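Local coordinates for protein ureidoglycolate hydrolase (Arabidopsis thaliana, PDB 4PXE) that catalyses the manganese-dependent hydrolysis of (S)-ureidoglycolate to glyoxylate, ammonium and carbon dioxide in the final step of plant purine breakdown, at residues A227-A232 with R307-A312; E303-D308 with R375-S380; P346-D351 with D379-A384. All blocks are in the same frame, centred on the assembly; numbering follows the deposited sequence.

Contact 1: residues A227-A232 with R307-A312. With GLV (glyoxylic acid), chain E.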
loop_
_atom_site.group_PDB
_atom_site.type_symbol
_atom_site.label_atom_id
_atom_site.label_comp_id
_atom_site.label_asym_id
_atom_site.label_seq_id
_atom_site.Cartn_x
_atom_site.Cartn_y
_atom_site.Cartn_z
ATOM N N ALA A 227 -29.777 -20.476 -3.852
ATOM C CA ALA A 227 -29.708 -19.065 -4.189
ATOM C C ALA A 227 -28.312 -18.560 -3.873
ATOM O O ALA A 227 -27.585 -19.174 -3.095
ATOM C CB ALA A 227 -30.746 -18.272 -3.391
ATOM N N ILE A 228 -27.955 -17.439 -4.485
ATOM C CA ILE A 228 -26.672 -16.785 -4.255
ATOM C C ILE A 228 -26.955 -15.353 -3.801
ATOM O O ILE A 228 -27.734 -14.650 -4.441
ATOM C CB ILE A 228 -25.836 -16.752 -5.551
ATOM C CG1 ILE A 228 -25.527 -18.175 -6.033
ATOM C CG2 ILE A 228 -24.545 -15.932 -5.335
ATOM C CD1 ILE A 228 -24.864 -18.228 -7.397
ATOM N N ALA A 229 -26.322 -14.925 -2.706
ATOM C CA ALA A 229 -26.531 -13.587 -2.150
ATOM C C ALA A 229 -26.127 -12.472 -3.116
ATOM O O ALA A 229 -25.339 -12.684 -4.044
ATOM C CB ALA A 229 -25.799 -13.451 -0.820
ATOM N N ALA A 230 -26.695 -11.288 -2.887
ATOM C CA ALA A 230 -26.535 -10.139 -3.773
ATOM C C ALA A 230 -25.284 -9.328 -3.432
ATOM O O ALA A 230 -25.208 -8.730 -2.358
ATOM C CB ALA A 230 -27.756 -9.250 -3.666
ATOM N N PRO A 231 -24.310 -9.303 -4.352
ATOM C CA PRO A 231 -23.038 -8.644 -4.038
ATOM C C PRO A 231 -22.910 -7.232 -4.608
ATOM O O PRO A 231 -23.408 -6.942 -5.699
ATOM C CB PRO A 231 -22.025 -9.556 -4.729
ATOM C CG PRO A 231 -22.763 -10.008 -5.981
ATOM C CD PRO A 231 -24.233 -10.078 -5.603
ATOM N N ALA A 232 -22.221 -6.368 -3.868
ATOM C CA ALA A 232 -21.883 -5.038 -4.375
ATOM C C ALA A 232 -20.474 -4.643 -3.965
ATOM O O ALA A 232 -19.939 -5.150 -2.978
ATOM C CB ALA A 232 -22.883 -3.993 -3.876
ATOM N N ARG A 307 -22.698 -7.105 1.017
ATOM C CA ARG A 307 -23.629 -8.099 0.462
ATOM C C ARG A 307 -24.745 -8.419 1.436
ATOM O O ARG A 307 -24.629 -8.190 2.636
ATOM C CB ARG A 307 -22.913 -9.426 0.119
ATOM C CG ARG A 307 -21.461 -9.268 -0.334
ATOM C CD ARG A 307 -20.808 -10.600 -0.606
ATOM N NE ARG A 307 -19.370 -10.399 -0.772
ATOM C CZ ARG A 307 -18.538 -11.317 -1.255
ATOM N NH1 ARG A 307 -18.996 -12.520 -1.602
ATOM N NH2 ARG A 307 -17.243 -11.054 -1.371
ATOM N N ASP A 308 -25.830 -8.977 0.890
ATOM C CA ASP A 308 -26.918 -9.525 1.699
ATOM C C ASP A 308 -27.699 -10.471 0.792
ATOM O O ASP A 308 -27.719 -10.291 -0.421
ATOM C CB ASP A 308 -27.833 -8.398 2.210
ATOM C CG ASP A 308 -28.686 -8.804 3.418
ATOM O OD1 ASP A 308 -29.176 -9.963 3.483
ATOM O OD2 ASP A 308 -28.886 -7.948 4.311
ATOM N N ILE A 309 -28.353 -11.465 1.378
ATOM C CA ILE A 309 -29.259 -12.307 0.605
ATOM C C ILE A 309 -30.470 -11.471 0.185
ATOM O O ILE A 309 -31.046 -11.693 -0.881
ATOM C CB ILE A 309 -29.669 -13.585 1.380
ATOM C CG1 ILE A 309 -30.509 -14.515 0.489
ATOM C CG2 ILE A 309 -30.418 -13.233 2.657
ATOM C CD1 ILE A 309 -29.841 -14.912 -0.825
ATOM N N ASP A 310 -30.811 -10.480 1.012
ATOM C CA ASP A 310 -31.894 -9.544 0.716
ATOM C C ASP A 310 -31.365 -8.295 0.004
ATOM O O ASP A 310 -30.606 -7.506 0.587
ATOM C CB ASP A 310 -32.614 -9.145 2.001
ATOM C CG ASP A 310 -33.895 -8.390 1.732
ATOM O OD1 ASP A 310 -33.833 -7.163 1.547
ATOM O OD2 ASP A 310 -34.966 -9.033 1.682
ATOM N N GLU A 311 -31.765 -8.123 -1.249
ATOM C CA GLU A 311 -31.260 -7.043 -2.098
ATOM C C GLU A 311 -31.581 -5.653 -1.540
ATOM O O GLU A 311 -30.714 -4.774 -1.485
ATOM C CB GLU A 311 -31.813 -7.193 -3.518
ATOM C CG GLU A 311 -31.174 -6.286 -4.562
ATOM C CD GLU A 311 -31.680 -6.575 -5.972
ATOM O OE1 GLU A 311 -32.584 -7.427 -6.119
ATOM O OE2 GLU A 311 -31.174 -5.959 -6.932
ATOM N N ALA A 312 -32.816 -5.458 -1.098
ATOM C CA ALA A 312 -33.219 -4.169 -0.539
ATOM C C ALA A 312 -32.410 -3.776 0.705
ATOM O O ALA A 312 -32.016 -2.612 0.862
ATOM C CB ALA A 312 -34.726 -4.172 -0.228
HETATM C C1 GLV E . -15.485 -14.274 -4.598
HETATM O O1 GLV E . -16.196 -15.276 -5.240
HETATM C C2 GLV E . -16.187 -13.681 -3.428
HETATM O O2 GLV E . -17.338 -14.125 -3.110
HETATM O O3 GLV E . -15.633 -12.754 -2.768
#

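Contact 2: residues E303-D308 with R375-S380. With GLV (glyoxylic acid), chain E.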
loop_
_atom_site.group_PDB
_atom_site.type_symbol
_atom_site.label_atom_id
_atom_site.label_comp_id
_atom_site.label_asym_id
_atom_site.label_seq_id
_atom_site.Cartn_x
_atom_site.Cartn_y
_atom_site.Cartn_z
ATOM N N GLU A 303 -11.634 0.398 -0.869
ATOM C CA GLU A 303 -12.496 -0.469 -1.657
ATOM C C GLU A 303 -13.325 -1.285 -0.684
ATOM O O GLU A 303 -12.791 -1.929 0.230
ATOM C CB GLU A 303 -11.685 -1.339 -2.621
ATOM C CG GLU A 303 -10.792 -0.488 -3.495
ATOM C CD GLU A 303 -10.140 -1.243 -4.633
ATOM O OE1 GLU A 303 -10.637 -2.322 -5.022
ATOM O OE2 GLU A 303 -9.121 -0.742 -5.148
ATOM N N ILE A 304 -14.638 -1.226 -0.883
ATOM C CA ILE A 304 -15.617 -1.703 0.077
ATOM C C ILE A 304 -16.467 -2.788 -0.560
ATOM O O ILE A 304 -16.952 -2.618 -1.675
ATOM C CB ILE A 304 -16.537 -0.547 0.509
ATOM C CG1 ILE A 304 -15.702 0.599 1.107
ATOM C CG2 ILE A 304 -17.582 -1.027 1.507
ATOM C CD1 ILE A 304 -16.490 1.898 1.352
ATOM N N ASP A 305 -16.633 -3.902 0.153
ATOM C CA ASP A 305 -17.431 -5.036 -0.306
ATOM C C ASP A 305 -18.645 -5.085 0.612
ATOM O O ASP A 305 -18.505 -5.012 1.823
ATOM C CB ASP A 305 -16.584 -6.312 -0.173
ATOM C CG ASP A 305 -17.340 -7.572 -0.536
ATOM O OD1 ASP A 305 -18.222 -7.993 0.241
ATOM O OD2 ASP A 305 -17.023 -8.156 -1.582
ATOM N N THR A 306 -19.848 -5.191 0.052
ATOM C CA THR A 306 -21.022 -5.365 0.911
ATOM C C THR A 306 -22.065 -6.239 0.230
ATOM O O THR A 306 -22.248 -6.169 -0.987
ATOM C CB THR A 306 -21.612 -4.012 1.413
ATOM O OG1 THR A 306 -22.591 -4.249 2.437
ATOM C CG2 THR A 306 -22.211 -3.195 0.281
ATOM N N ARG A 307 -22.698 -7.105 1.017
ATOM C CA ARG A 307 -23.629 -8.099 0.462
ATOM C C ARG A 307 -24.745 -8.419 1.436
ATOM O O ARG A 307 -24.629 -8.190 2.636
ATOM C CB ARG A 307 -22.913 -9.426 0.119
ATOM C CG ARG A 307 -21.461 -9.268 -0.334
ATOM C CD ARG A 307 -20.808 -10.600 -0.606
ATOM N NE ARG A 307 -19.370 -10.399 -0.772
ATOM C CZ ARG A 307 -18.538 -11.317 -1.255
ATOM N NH1 ARG A 307 -18.996 -12.520 -1.602
ATOM N NH2 ARG A 307 -17.243 -11.054 -1.371
ATOM N N ASP A 308 -25.830 -8.977 0.890
ATOM C CA ASP A 308 -26.918 -9.525 1.699
ATOM C C ASP A 308 -27.699 -10.471 0.792
ATOM O O ASP A 308 -27.719 -10.291 -0.421
ATOM C CB ASP A 308 -27.833 -8.398 2.210
ATOM C CG ASP A 308 -28.686 -8.804 3.418
ATOM O OD1 ASP A 308 -29.176 -9.963 3.483
ATOM O OD2 ASP A 308 -28.886 -7.948 4.311
ATOM N N ARG A 375 -23.232 -17.531 0.281
ATOM C CA ARG A 375 -22.929 -16.173 0.743
ATOM C C ARG A 375 -21.908 -15.524 -0.191
ATOM O O ARG A 375 -22.016 -14.339 -0.545
ATOM C CB ARG A 375 -22.422 -16.206 2.184
ATOM C CG ARG A 375 -23.422 -16.809 3.170
ATOM C CD ARG A 375 -22.984 -16.572 4.600
ATOM N NE ARG A 375 -23.863 -17.239 5.561
ATOM C CZ ARG A 375 -25.057 -16.784 5.932
ATOM N NH1 ARG A 375 -25.538 -15.657 5.419
ATOM N NH2 ARG A 375 -25.775 -17.458 6.823
ATOM N N ALA A 376 -20.901 -16.299 -0.567
ATOM C CA ALA A 376 -19.971 -15.904 -1.614
ATOM C C ALA A 376 -20.715 -15.744 -2.929
ATOM O O ALA A 376 -21.776 -16.342 -3.133
ATOM C CB ALA A 376 -18.876 -16.953 -1.755
ATOM N N TYR A 377 -20.167 -14.939 -3.835
ATOM C CA TYR A 377 -20.659 -14.976 -5.212
ATOM C C TYR A 377 -19.785 -15.922 -6.028
ATOM O O TYR A 377 -18.733 -16.387 -5.555
ATOM C CB TYR A 377 -20.756 -13.565 -5.843
ATOM C CG TYR A 377 -19.464 -12.770 -5.799
ATOM C CD1 TYR A 377 -19.250 -11.775 -4.835
ATOM C CD2 TYR A 377 -18.449 -13.018 -6.720
ATOM C CE1 TYR A 377 -18.048 -11.056 -4.795
ATOM C CE2 TYR A 377 -17.258 -12.314 -6.690
ATOM C CZ TYR A 377 -17.063 -11.335 -5.739
ATOM O OH TYR A 377 -15.867 -10.645 -5.711
ATOM N N HIS A 378 -20.242 -16.239 -7.235
ATOM C CA HIS A 378 -19.601 -17.231 -8.088
ATOM C C HIS A 378 -19.949 -16.913 -9.526
ATOM O O HIS A 378 -20.890 -16.172 -9.783
ATOM C CB HIS A 378 -20.152 -18.627 -7.791
ATOM C CG HIS A 378 -19.991 -19.065 -6.371
ATOM N ND1 HIS A 378 -18.814 -19.592 -5.880
ATOM C CD2 HIS A 378 -20.871 -19.089 -5.343
ATOM C CE1 HIS A 378 -18.978 -19.914 -4.611
ATOM N NE2 HIS A 378 -20.218 -19.622 -4.261
ATOM N N ASP A 379 -19.238 -17.523 -10.464
ATOM C CA ASP A 379 -19.631 -17.449 -11.870
ATOM C C ASP A 379 -21.069 -17.911 -12.114
ATOM O O ASP A 379 -21.730 -17.420 -13.028
ATOM C CB ASP A 379 -18.645 -18.241 -12.728
ATOM C CG ASP A 379 -17.269 -17.593 -12.740
ATOM O OD1 ASP A 379 -17.196 -16.441 -13.209
ATOM O OD2 ASP A 379 -16.278 -18.205 -12.276
ATOM N N SER A 380 -21.549 -18.837 -11.289
ATOM C CA SER A 380 -22.940 -19.289 -11.340
ATOM C C SER A 380 -23.934 -18.127 -11.263
ATOM O O SER A 380 -25.024 -18.203 -11.832
ATOM C CB SER A 380 -23.205 -20.277 -10.198
ATOM O OG SER A 380 -22.542 -21.511 -10.415
HETATM C C1 GLV E . -15.485 -14.274 -4.598
HETATM O O1 GLV E . -16.196 -15.276 -5.240
HETATM C C2 GLV E . -16.187 -13.681 -3.428
HETATM O O2 GLV E . -17.338 -14.125 -3.110
HETATM O O3 GLV E . -15.633 -12.754 -2.768
HETATM O O HOH W 1 -15.685 -8.523 -4.005
#

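Contact 3: residues P346-D351 with D379-A384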
loop_
_atom_site.group_PDB
_atom_site.type_symbol
_atom_site.label_atom_id
_atom_site.label_comp_id
_atom_site.label_asym_id
_atom_site.label_seq_id
_atom_site.Cartn_x
_atom_site.Cartn_y
_atom_site.Cartn_z
ATOM N N PRO A 346 -28.010 -8.135 -8.412
ATOM C CA PRO A 346 -29.096 -8.829 -7.720
ATOM C C PRO A 346 -28.680 -10.236 -7.309
ATOM O O PRO A 346 -27.704 -10.763 -7.834
ATOM C CB PRO A 346 -30.193 -8.890 -8.790
ATOM C CG PRO A 346 -29.446 -8.912 -10.081
ATOM C CD PRO A 346 -28.256 -8.005 -9.859
ATOM N N PRO A 347 -29.416 -10.836 -6.369
ATOM C CA PRO A 347 -29.177 -12.250 -6.063
ATOM C C PRO A 347 -29.707 -13.111 -7.202
ATOM O O PRO A 347 -30.445 -12.612 -8.057
ATOM C CB PRO A 347 -30.005 -12.467 -4.800
ATOM C CG PRO A 347 -31.116 -11.476 -4.905
ATOM C CD PRO A 347 -30.554 -10.282 -5.612
ATOM N N ALA A 348 -29.321 -14.381 -7.243
ATOM C CA ALA A 348 -29.920 -15.302 -8.209
ATOM C C ALA A 348 -30.478 -16.533 -7.522
ATOM O O ALA A 348 -29.998 -16.948 -6.471
ATOM C CB ALA A 348 -28.928 -15.702 -9.278
ATOM N N LEU A 349 -31.506 -17.112 -8.132
ATOM C CA LEU A 349 -32.089 -18.361 -7.660
ATOM C C LEU A 349 -31.635 -19.513 -8.551
ATOM O O LEU A 349 -31.595 -19.385 -9.773
ATOM C CB LEU A 349 -33.621 -18.274 -7.694
ATOM C CG LEU A 349 -34.314 -17.376 -6.669
ATOM C CD1 LEU A 349 -35.793 -17.240 -7.004
ATOM C CD2 LEU A 349 -34.141 -17.934 -5.272
ATOM N N SER A 350 -31.287 -20.643 -7.942
ATOM C CA SER A 350 -30.999 -21.841 -8.725
ATOM C C SER A 350 -32.269 -22.390 -9.362
ATOM O O SER A 350 -33.362 -22.235 -8.818
ATOM C CB SER A 350 -30.379 -22.912 -7.846
ATOM O OG SER A 350 -29.261 -22.372 -7.164
ATOM N N ASP A 351 -32.109 -23.029 -10.508
ATOM C CA ASP A 351 -33.233 -23.619 -11.230
ATOM C C ASP A 351 -33.795 -24.804 -10.445
ATOM O O ASP A 351 -33.047 -25.639 -9.923
ATOM C CB ASP A 351 -32.780 -24.042 -12.618
ATOM C CG ASP A 351 -33.886 -24.677 -13.422
ATOM O OD1 ASP A 351 -34.095 -25.905 -13.278
ATOM O OD2 ASP A 351 -34.547 -23.944 -14.188
ATOM N N ASP A 379 -19.238 -17.523 -10.464
ATOM C CA ASP A 379 -19.631 -17.449 -11.870
ATOM C C ASP A 379 -21.069 -17.911 -12.114
ATOM O O ASP A 379 -21.730 -17.420 -13.028
ATOM C CB ASP A 379 -18.645 -18.241 -12.728
ATOM C CG ASP A 379 -17.269 -17.593 -12.740
ATOM O OD1 ASP A 379 -17.196 -16.441 -13.209
ATOM O OD2 ASP A 379 -16.278 -18.205 -12.276
ATOM N N SER A 380 -21.549 -18.837 -11.289
ATOM C CA SER A 380 -22.940 -19.289 -11.340
ATOM C C SER A 380 -23.934 -18.127 -11.263
ATOM O O SER A 380 -25.024 -18.203 -11.832
ATOM C CB SER A 380 -23.205 -20.277 -10.198
ATOM O OG SER A 380 -22.542 -21.511 -10.415
ATOM N N LEU A 381 -23.568 -17.052 -10.567
ATOM C CA LEU A 381 -24.469 -15.912 -10.403
ATOM C C LEU A 381 -24.828 -15.318 -11.765
ATOM O O LEU A 381 -25.977 -14.927 -12.005
ATOM C CB LEU A 381 -23.817 -14.844 -9.514
ATOM C CG LEU A 381 -24.618 -13.563 -9.272
ATOM C CD1 LEU A 381 -25.928 -13.885 -8.598
ATOM C CD2 LEU A 381 -23.809 -12.610 -8.418
ATOM N N PHE A 382 -23.849 -15.272 -12.662
ATOM C CA PHE A 382 -24.060 -14.686 -13.987
ATOM C C PHE A 382 -24.468 -15.703 -15.049
ATOM O O PHE A 382 -25.237 -15.381 -15.971
ATOM C CB PHE A 382 -22.849 -13.849 -14.385
ATOM C CG PHE A 382 -22.623 -12.716 -13.439
ATOM C CD1 PHE A 382 -23.383 -11.560 -13.547
ATOM C CD2 PHE A 382 -21.746 -12.841 -12.373
ATOM C CE1 PHE A 382 -23.232 -10.533 -12.643
ATOM C CE2 PHE A 382 -21.595 -11.819 -11.461
ATOM C CZ PHE A 382 -22.334 -10.664 -11.593
ATOM N N MET A 383 -23.992 -16.939 -14.911
ATOM C CA MET A 383 -24.443 -18.017 -15.787
ATOM C C MET A 383 -25.950 -18.220 -15.675
ATOM O O MET A 383 -26.591 -18.639 -16.640
ATOM C CB MET A 383 -23.690 -19.325 -15.485
ATOM C CG MET A 383 -22.215 -19.296 -15.868
ATOM S SD MET A 383 -21.911 -18.862 -17.603
ATOM C CE MET A 383 -22.443 -20.366 -18.420
ATOM N N ALA A 384 -26.507 -17.916 -14.506
ATOM C CA ALA A 384 -27.950 -18.011 -14.266
ATOM C C ALA A 384 -28.762 -17.115 -15.201
ATOM O O ALA A 384 -29.960 -17.336 -15.404
ATOM C CB ALA A 384 -28.275 -17.684 -12.816
#

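Contact 1: residues A227-A232 with R307-A312
A227 turns its methyl group toward I309, and its CB lies 4.3 Å from I309 CD1. At I228 only the backbone meets I309; the isoleucine side chain itself runs the other way, to helix 379-383 and strand 389-394. A229, where strand 222-239 is interrupted, receives the same I309 CD1 methyl 3.8 Å from its CA. The side chain of I309 starts out from its backbone in the opposite direction, but CG1 stands anti to the backbone N (chi1 -174°) and chi2 of 56° then bends CD1 back toward residues 227-229. Regular pairing begins at A230, the antiparallel hydrogen-bonded partner of D308. A230 N donates to D308 O at 2.9 Å from above the carbonyl plane, while the return bond from D308 N to A230 O, at 3.3 Å, is weak. This pairing joins strands 222-239 and 295-308 of this M20-family enzyme within the region 230-345, which is involved in dimerization and begins at A230. At the end of the strand, D308 OD1 accepts from D310 N in an Asx turn that leads into helix 311-332, and OD2 is held by T279 and R313. P231 forms the next, non-hydrogen-bonded pair with R307, both side chains on one face of the sheet, and R307 CG passes 4.1 Å from P231 CA. From CG to NE the arginine chain is extended, carrying its guanidinium past the proline to glyoxylate. There R307 NH1 donates to glyoxylate O2 at 2.8 Å and R307 NH2 to O3 at 2.7 Å, a nearly straight two-pronged grip on the carboxylate. A methionine in place of R307 would probably leave that carboxylate without its charged mate. N294 of the second subunit also donates to the ligand.

Contact 2: residues E303-D308 with R375-S380
R307 and Y377 meet as a guanidinium laid against a phenol ring, with no hydrogen bond across the contact and a bound glyoxylate touched by both groups. Y377 CE1 sits over one face of the guanidinium, toward its rim, and the two planes are 30° apart; R307 NH1 comes within 3.3 Å of Y377 CD1. The ligand in turn lies on a face of the tyrosine ring, its O2 about 3.4 Å above the plane and over the centre. That oxygen also accepts from Y377 N at 3.0 Å. The tyrosine CG lies between its own backbone N and carbonyl carbon (chi1 55°), which folds the ring back over the ligand. These residues of the substrate site join strand 295-308, from the dimerization region, to the loop between strand 369-374 and helix 379-383, and H244 and N294 of the second subunit pack against A376 and Y377. On the strand, D305 fixes the rotation of the guanidinium in a side-on salt bridge: R307 NE reaches D305 OD1 at 2.9 Å, in plane and on the syn lone pair, and R307 NH2 reaches D305 OD2 at 2.9 Å, tilted from both planes. A water donates to D305 OD2 at 2.8 Å and lies 2.7 Å from Y377 OH, linking the carboxylate to the phenol at the ring's edge.

Contact 3: residues P346-D351 with D379-A384
L381 pushes one branch of its side chain against A348, with CD1 3.6 Å from A348 CB. The leucine has CG anti to its backbone N (chi1 178°), and chi2 of 60° turns the two methyls to different neighbours. L381 CD1 faces the segment 346-351, where it touches the A348 methyl and also lies 3.7 Å from P346 O, beside the backbone that leads through P347. L381 CD2 turns instead to strand 222-239, where it lies 3.7 Å from P231 CG. At its root the same side chain lies beside the next residue of the helix: L381 CG stands 4.1 Å above one face of the F382 ring, displaced toward its rim. L381 is thus surrounded on several sides, and with A348 it carries most of the area buried here.

One turn further along the chain, A384 brings its methyl to A348 as well, with A348 CB and A384 CB 4.1 Å apart. A348 CB therefore points at the helix between L381 CD1 and the A384 methyl, which are three residues apart in sequence. Around this patch the polar groups look elsewhere. Strand 348-349 is bonded through A348 to I228 of strand 222-239, S350 OG reaches V225 O, and S380 OG on the helix reaches E206. Within the helix, D379 O accepts from both F382 N and M383 N. The contact thus docks helix 379-383, which follows directly on the substrate-binding Y377 and H378, against the short strand 348-349, which pairs with strand 222-239. With no hydrogen bond or charge pair across it, the packing rests on the fit of methyl groups, and the orientation of the two pieces is probably set by the hydrogen bonds each makes elsewhere.

Contacts 1 and 2 are buried and contact 3 lies nearer the surface. The first two share R307 and strand 295-308 and both touch glyoxylate: contact 1 seats the arginine on the sheet by backbone pairing and small apolar side chains, whereas contact 2 sets its charged end among a carboxylate, an aromatic ring and the ligand. Contact 3 shares helix 379-383 with contact 2 but has no polar bond across it and is chiefly methyl packing. It joins contact 1 through the bond from I228 N to A348 O, since strand 222-239, one side of contact 1, pairs with strand 348-349. Polar chemistry thus gathers at the active site, where the second subunit contributes, and fades at contact 3, which no other chain touches.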